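Local coordinates for protein L-lactate dehydrogenase (Trichomonas vaginalis, PDB 4UUL) that probably interconverts pyruvate and L-lactate using NAD(H), as a lactate dehydrogenase of the malate dehydrogenase type 2 family, at residues G262-M267 with H298-F303; L194-F199 with D307-K312. The protein carries 1 engineered substitution. All coordinates share one frame; numbering follows the deposited sequence. Where two conformers were deposited one is given.

Overall arrangement
Both contacts lie in the C-terminal alpha/beta domain of this dehydrogenase, away from the NADH-binding residues and from His186, the predicted proton acceptor. Contact 1 joins the residues before strand 265-270 to those after 297-299, the outer strands of a three-stranded antiparallel sheet, past middle strand 284-291. Contact 2 sets the start of the long C-terminal helix 307-337 against the turn between strands 191-193 and 198-201. Their centres are about 14 Å apart, on the same side of the chain's centre, and contact 1 is nested within the loop closed by contact 2. Phe303 CD1 of contact 1 packs 3.5 Å from Gln196 OE1 of contact 2. A few residues beyond Phe303 the chain enters helix 307-337.

Contact 1 of 2, residues G262-M267 with H298-F303; sequences GEVLSM and HVVEGF
Val264 pushes its CG2 methyl into the corner between Val300 and Phe303. CG2 of Val264 lies 4.3 Å from CG2 of Val300 and 4.3 Å from CZ of Phe303, meeting the ring at its edge, near its plane. The two valines share a conformation, CG1 anti to the backbone N (chi1 176° in Val264, 177° in Val300), which turns CG2 of each toward the other. Their CG1 methyls flank the far end of the Phe303 ring: Val264 CG1 stands to one side of the ring plane, while Val300 CG1 lies on the other, 3.6 Å from Phe303 CE2. The strands that these valines adjoin, 265-270 and 297-299, are not neighbours in the sheet. Strand 284-291 runs between them, and its Pro288 touches the Val264 side chain and is hydrogen-bonded, backbone to backbone, with Val300. Asp179 and Ile181 of strand 177-183 also pack on Phe303, and the Tyr277 hydroxyl hydrogen-bonds to both Val300 O and Phe303 N, tying both ends of this short loop to one side chain. No hydrogen bond or charge pair joins 262-267 to 298-303, so what this small, partly exposed apolar patch contributes probably comes from dispersion and partial shielding from water.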
loop_
_atom_site.group_PDB
_atom_site.type_symbol
_atom_site.label_atom_id
_atom_site.label_comp_id
_atom_site.label_asym_id
_atom_site.label_seq_id
_atom_site.Cartn_x
_atom_site.Cartn_y
_atom_site.Cartn_z
ATOM N N GLY B 262 12.008 -5.188 -23.666
ATOM C CA GLY B 262 13.313 -5.003 -23.071
ATOM C C GLY B 262 13.350 -5.359 -21.594
ATOM O O GLY B 262 14.428 -5.480 -20.995
ATOM N N GLU B 263 12.180 -5.564 -20.979
ATOM C CA GLU B 263 12.132 -5.856 -19.561
ATOM C C GLU B 263 12.563 -7.292 -19.236
ATOM O O GLU B 263 12.149 -8.226 -19.904
ATOM C CB GLU B 263 10.727 -5.630 -19.039
ATOM C CG GLU B 263 10.591 -5.722 -17.527
ATOM C CD GLU B 263 9.207 -5.318 -17.037
ATOM O OE1 GLU B 263 8.202 -5.610 -17.737
ATOM O OE2 GLU B 263 9.147 -4.640 -15.992
ATOM N N VAL B 264 13.425 -7.415 -18.237
ATOM C CA VAL B 264 13.954 -8.681 -17.793
ATOM C C VAL B 264 13.703 -8.775 -16.296
ATOM O O VAL B 264 14.263 -7.985 -15.503
ATOM C CB VAL B 264 15.457 -8.816 -18.095
ATOM C CG1 VAL B 264 15.996 -10.117 -17.531
ATOM C CG2 VAL B 264 15.670 -8.783 -19.619
ATOM N N LEU B 265 12.823 -9.714 -15.908
ATOM C CA LEU B 265 12.489 -9.907 -14.501
ATOM C C LEU B 265 13.011 -11.247 -13.996
ATOM O O LEU B 265 12.717 -12.298 -14.583
ATOM C CB LEU B 265 10.978 -9.899 -14.296
ATOM C CG LEU B 265 10.239 -8.602 -14.708
ATOM C CD1 LEU B 265 8.797 -8.681 -14.319
ATOM C CD2 LEU B 265 10.893 -7.349 -14.174
ATOM N N SER B 266 13.771 -11.203 -12.925
ATOM C CA SER B 266 14.213 -12.439 -12.292
ATOM C C SER B 266 12.983 -13.079 -11.650
ATOM O O SER B 266 12.225 -12.411 -10.953
ATOM C CB SER B 266 15.240 -12.108 -11.221
ATOM O OG SER B 266 16.403 -11.472 -11.762
ATOM N N MET B 267 12.799 -14.360 -11.946
ATOM C CA MET B 267 11.708 -15.123 -11.412
ATOM C C MET B 267 12.172 -16.562 -11.123
ATOM O O MET B 267 12.854 -17.163 -11.952
ATOM C CB MET B 267 10.556 -15.198 -12.428
ATOM C CG MET B 267 9.951 -13.866 -12.775
ATOM S SD MET B 267 8.656 -14.024 -14.043
ATOM C CE MET B 267 7.631 -12.689 -13.647
ATOM N N HIS B 298 9.023 -17.079 -20.054
ATOM C CA HIS B 298 10.138 -17.615 -20.850
ATOM C C HIS B 298 11.448 -17.151 -20.289
ATOM O O HIS B 298 11.578 -16.013 -19.916
ATOM C CB HIS B 298 10.042 -17.152 -22.310
ATOM C CG HIS B 298 8.736 -17.476 -22.952
ATOM N ND1 HIS B 298 8.471 -18.703 -23.506
ATOM C CD2 HIS B 298 7.602 -16.756 -23.083
ATOM C CE1 HIS B 298 7.241 -18.716 -23.987
ATOM N NE2 HIS B 298 6.693 -17.541 -23.747
ATOM N N VAL B 299 12.428 -18.018 -20.218
ATOM C CA VAL B 299 13.773 -17.633 -19.883
ATOM C C VAL B 299 14.372 -16.847 -21.053
ATOM O O VAL B 299 14.291 -17.252 -22.196
ATOM C CB VAL B 299 14.627 -18.896 -19.583
ATOM C CG1 VAL B 299 16.074 -18.538 -19.386
ATOM C CG2 VAL B 299 14.114 -19.663 -18.378
ATOM N N VAL B 300 14.963 -15.710 -20.742
ATOM C CA VAL B 300 15.527 -14.816 -21.740
ATOM C C VAL B 300 16.824 -15.446 -22.227
ATOM O O VAL B 300 17.690 -15.823 -21.416
ATOM C CB VAL B 300 15.817 -13.463 -21.128
ATOM C CG1 VAL B 300 16.485 -12.554 -22.158
ATOM C CG2 VAL B 300 14.527 -12.827 -20.608
ATOM N N GLU B 301 16.927 -15.577 -23.547
ATOM C CA GLU B 301 18.116 -16.144 -24.171
ATOM C C GLU B 301 19.177 -15.081 -24.400
ATOM O O GLU B 301 18.845 -13.918 -24.467
ATOM C CB GLU B 301 17.754 -16.765 -25.527
ATOM C CG GLU B 301 16.648 -17.793 -25.458
ATOM C CD GLU B 301 17.078 -19.213 -25.724
ATOM O OE1 GLU B 301 17.990 -19.448 -26.531
ATOM O OE2 GLU B 301 16.453 -20.123 -25.164
ATOM N N GLY B 302 20.439 -15.473 -24.540
ATOM C CA GLY B 302 21.440 -14.566 -25.052
ATOM C C GLY B 302 22.377 -13.997 -24.020
ATOM O O GLY B 302 23.341 -13.340 -24.352
ATOM N N PHE B 303 22.121 -14.242 -22.749
ATOM C CA PHE B 303 23.068 -13.831 -21.729
ATOM C C PHE B 303 24.304 -14.728 -21.772
ATOM O O PHE B 303 24.273 -15.865 -22.258
ATOM C CB PHE B 303 22.407 -13.792 -20.346
ATOM C CG PHE B 303 21.377 -12.659 -20.220
ATOM C CD1 PHE B 303 21.797 -11.339 -20.378
ATOM C CD2 PHE B 303 20.044 -12.926 -19.979
ATOM C CE1 PHE B 303 20.879 -10.295 -20.312
ATOM C CE2 PHE B 303 19.127 -11.892 -19.881
ATOM C CZ PHE B 303 19.536 -10.584 -20.048
#

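Contact 2 of 2, residues L194-F199 with D307-K312; sequences LTQATF and DWLREK
Thr195 and the amide end of Gln196 meet the first turn of helix 307-337, at Trp308 and Leu309. The methyl of Thr195 does the touching: CG2 lies 3.9 Å from CE3 and 4.0 Å from CZ3 of Trp308, reaching the six-membered ring obliquely. With chi1 at 70°, OG1 of Thr195 sits between the backbone N and the carbonyl carbon and hydrogen-bonds to Asp193 OD1, while CG2 is left to meet the indole. In Trp308 a chi2 of 86° turns the indole about perpendicular to the CA-CB-CG plane, presenting its CE3-CZ3 side to the threonine methyl. Lys312, one turn further along the helix, lays its CG 3.6 Å above one face of that indole, offset toward the rim.

Beside this pair, Leu309 extends to CD2, 3.6 Å from Gln196 NE2. The two side chains run at about a right angle. Gln196 is bent, and its amide nitrogen hydrogen-bonds to both Lys304 O and Asp193 OD2. The Leu309 methyl meets the nitrogen end of the amide nearly in line with the CD-NE2 bond, so it comes between the directions of the two N-H bonds rather than along either.

Asp193 thus serves both residues of the turn, and it also touches Trp308 and Leu309, as Val191 of the same strand touches Leu309 and Lys312. The helix start packs against strand 191-193, outermost in its sheet within this chain, and against the turn leading to strand 198-201; Phe218 of helix 214-236 meets Trp308 edge-to-face, and strand 177-183 packs against Gln196 through Ile181.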
loop_
_atom_site.group_PDB
_atom_site.type_symbol
_atom_site.label_atom_id
_atom_site.label_comp_id
_atom_site.label_asym_id
_atom_site.label_seq_id
_atom_site.Cartn_x
_atom_site.Cartn_y
_atom_site.Cartn_z
ATOM N N LEU B 194 26.017 -9.079 -12.059
ATOM C CA LEU B 194 26.222 -7.828 -12.743
ATOM C C LEU B 194 26.948 -7.983 -14.049
ATOM O O LEU B 194 27.241 -6.967 -14.690
ATOM C CB LEU B 194 26.983 -6.854 -11.843
ATOM C CG LEU B 194 26.297 -6.490 -10.528
ATOM C CD1 LEU B 194 27.099 -5.425 -9.748
ATOM C CD2 LEU B 194 24.805 -6.083 -10.705
ATOM N N THR B 195 27.312 -9.201 -14.429
ATOM C CA THR B 195 28.178 -9.397 -15.616
ATOM C C THR B 195 27.514 -9.137 -16.961
ATOM O O THR B 195 28.221 -8.988 -17.955
ATOM C CB THR B 195 28.849 -10.770 -15.635
ATOM O OG1 THR B 195 27.882 -11.770 -15.873
ATOM C CG2 THR B 195 29.565 -11.042 -14.346
ATOM N N GLN B 196 26.176 -9.076 -16.996
ATOM C CA GLN B 196 25.456 -8.701 -18.208
ATOM C C GLN B 196 25.129 -7.217 -18.227
ATOM O O GLN B 196 24.776 -6.676 -19.267
ATOM C CB GLN B 196 24.111 -9.401 -18.325
ATOM C CG GLN B 196 24.001 -10.776 -17.671
ATOM C CD GLN B 196 24.842 -11.845 -18.340
ATOM O OE1 GLN B 196 25.172 -11.786 -19.564
ATOM N NE2 GLN B 196 25.137 -12.878 -17.575
ATOM N N ALA B 197 25.242 -6.555 -17.084
ATOM C CA ALA B 197 24.548 -5.292 -16.909
ATOM C C ALA B 197 25.210 -4.133 -17.646
ATOM O O ALA B 197 26.449 -4.031 -17.740
ATOM C CB ALA B 197 24.449 -4.963 -15.442
ATOM N N THR B 198 24.363 -3.257 -18.155
ATOM C CA THR B 198 24.821 -2.038 -18.797
ATOM C C THR B 198 24.134 -0.840 -18.157
ATOM O O THR B 198 23.155 -0.978 -17.428
ATOM C CB THR B 198 24.526 -2.011 -20.305
ATOM O OG1 THR B 198 23.141 -2.309 -20.546
ATOM C CG2 THR B 198 25.419 -3.017 -21.053
ATOM N N PHE B 199 24.714 0.344 -18.373
ATOM C CA PHE B 199 24.097 1.562 -17.887
ATOM C C PHE B 199 24.403 2.685 -18.864
ATOM O O PHE B 199 25.414 2.666 -19.561
ATOM C CB PHE B 199 24.577 1.901 -16.481
ATOM C CG PHE B 199 25.990 2.414 -16.395
ATOM C CD1 PHE B 199 27.085 1.576 -16.542
ATOM C CD2 PHE B 199 26.217 3.766 -16.184
ATOM C CE1 PHE B 199 28.366 2.081 -16.492
ATOM C CE2 PHE B 199 27.504 4.267 -16.133
ATOM C CZ PHE B 199 28.572 3.413 -16.259
ATOM N N ASP B 307 33.318 -17.637 -16.562
ATOM C CA ASP B 307 33.748 -18.668 -15.622
ATOM C C ASP B 307 33.220 -18.385 -14.226
ATOM O O ASP B 307 32.797 -19.285 -13.530
ATOM C CB ASP B 307 35.290 -18.795 -15.580
ATOM C CG ASP B 307 35.859 -19.398 -16.823
ATOM O OD1 ASP B 307 35.101 -19.995 -17.606
ATOM O OD2 ASP B 307 37.079 -19.277 -17.008
ATOM N N TRP B 308 33.208 -17.132 -13.813
ATOM C CA TRP B 308 32.673 -16.765 -12.514
ATOM C C TRP B 308 31.209 -17.149 -12.405
ATOM O O TRP B 308 30.791 -17.813 -11.452
ATOM C CB TRP B 308 32.836 -15.261 -12.258
ATOM C CG TRP B 308 32.166 -14.793 -10.982
ATOM C CD1 TRP B 308 32.700 -14.813 -9.729
ATOM C CD2 TRP B 308 30.838 -14.251 -10.838
ATOM N NE1 TRP B 308 31.785 -14.334 -8.807
ATOM C CE2 TRP B 308 30.644 -13.984 -9.462
ATOM C CE3 TRP B 308 29.811 -13.983 -11.728
ATOM C CZ2 TRP B 308 29.472 -13.442 -8.959
ATOM C CZ3 TRP B 308 28.636 -13.418 -11.221
ATOM C CH2 TRP B 308 28.482 -13.189 -9.848
ATOM N N LEU B 309 30.418 -16.781 -13.393
ATOM C CA LEU B 309 28.994 -17.063 -13.349
ATOM C C LEU B 309 28.738 -18.549 -13.410
ATOM O O LEU B 309 27.843 -19.071 -12.720
ATOM C CB LEU B 309 28.248 -16.295 -14.462
ATOM C CG LEU B 309 26.715 -16.469 -14.416
ATOM C CD1 LEU B 309 26.100 -16.099 -13.049
ATOM C CD2 LEU B 309 26.061 -15.645 -15.524
ATOM N N ARG B 310 29.523 -19.272 -14.199
ATOM C CA ARG B 310 29.315 -20.731 -14.310
ATOM C C ARG B 310 29.448 -21.371 -12.935
ATOM O O ARG B 310 28.635 -22.189 -12.526
ATOM C CB ARG B 310 30.349 -21.336 -15.264
ATOM C CG ARG B 310 30.234 -22.869 -15.508
ATOM C CD ARG B 310 29.041 -23.173 -16.370
ATOM N NE ARG B 310 27.847 -23.406 -15.576
ATOM C CZ ARG B 310 26.606 -23.315 -16.048
ATOM N NH1 ARG B 310 26.374 -22.925 -17.299
ATOM N NH2 ARG B 310 25.585 -23.573 -15.276
ATOM N N GLU B 311 30.506 -21.014 -12.223
ATOM C CA GLU B 311 30.763 -21.562 -10.917
ATOM C C GLU B 311 29.635 -21.185 -9.950
ATOM O O GLU B 311 29.154 -22.026 -9.191
ATOM C CB GLU B 311 32.151 -21.126 -10.405
ATOM C CG GLU B 311 32.544 -21.728 -9.052
ATOM C CD GLU B 311 33.929 -21.316 -8.579
ATOM O OE1 GLU B 311 34.721 -20.798 -9.400
ATOM O OE2 GLU B 311 34.230 -21.525 -7.380
ATOM N N LYS B 312 29.185 -19.943 -9.985
ATOM C CA LYS B 312 28.124 -19.509 -9.088
ATOM C C LYS B 312 26.809 -20.250 -9.372
ATOM O O LYS B 312 26.113 -20.636 -8.457
ATOM C CB LYS B 312 27.880 -17.999 -9.214
ATOM C CG LYS B 312 28.971 -17.103 -8.741
ATOM C CD LYS B 312 29.276 -17.249 -7.274
ATOM C CE LYS B 312 28.243 -16.556 -6.445
ATOM N NZ LYS B 312 28.558 -16.705 -4.979
#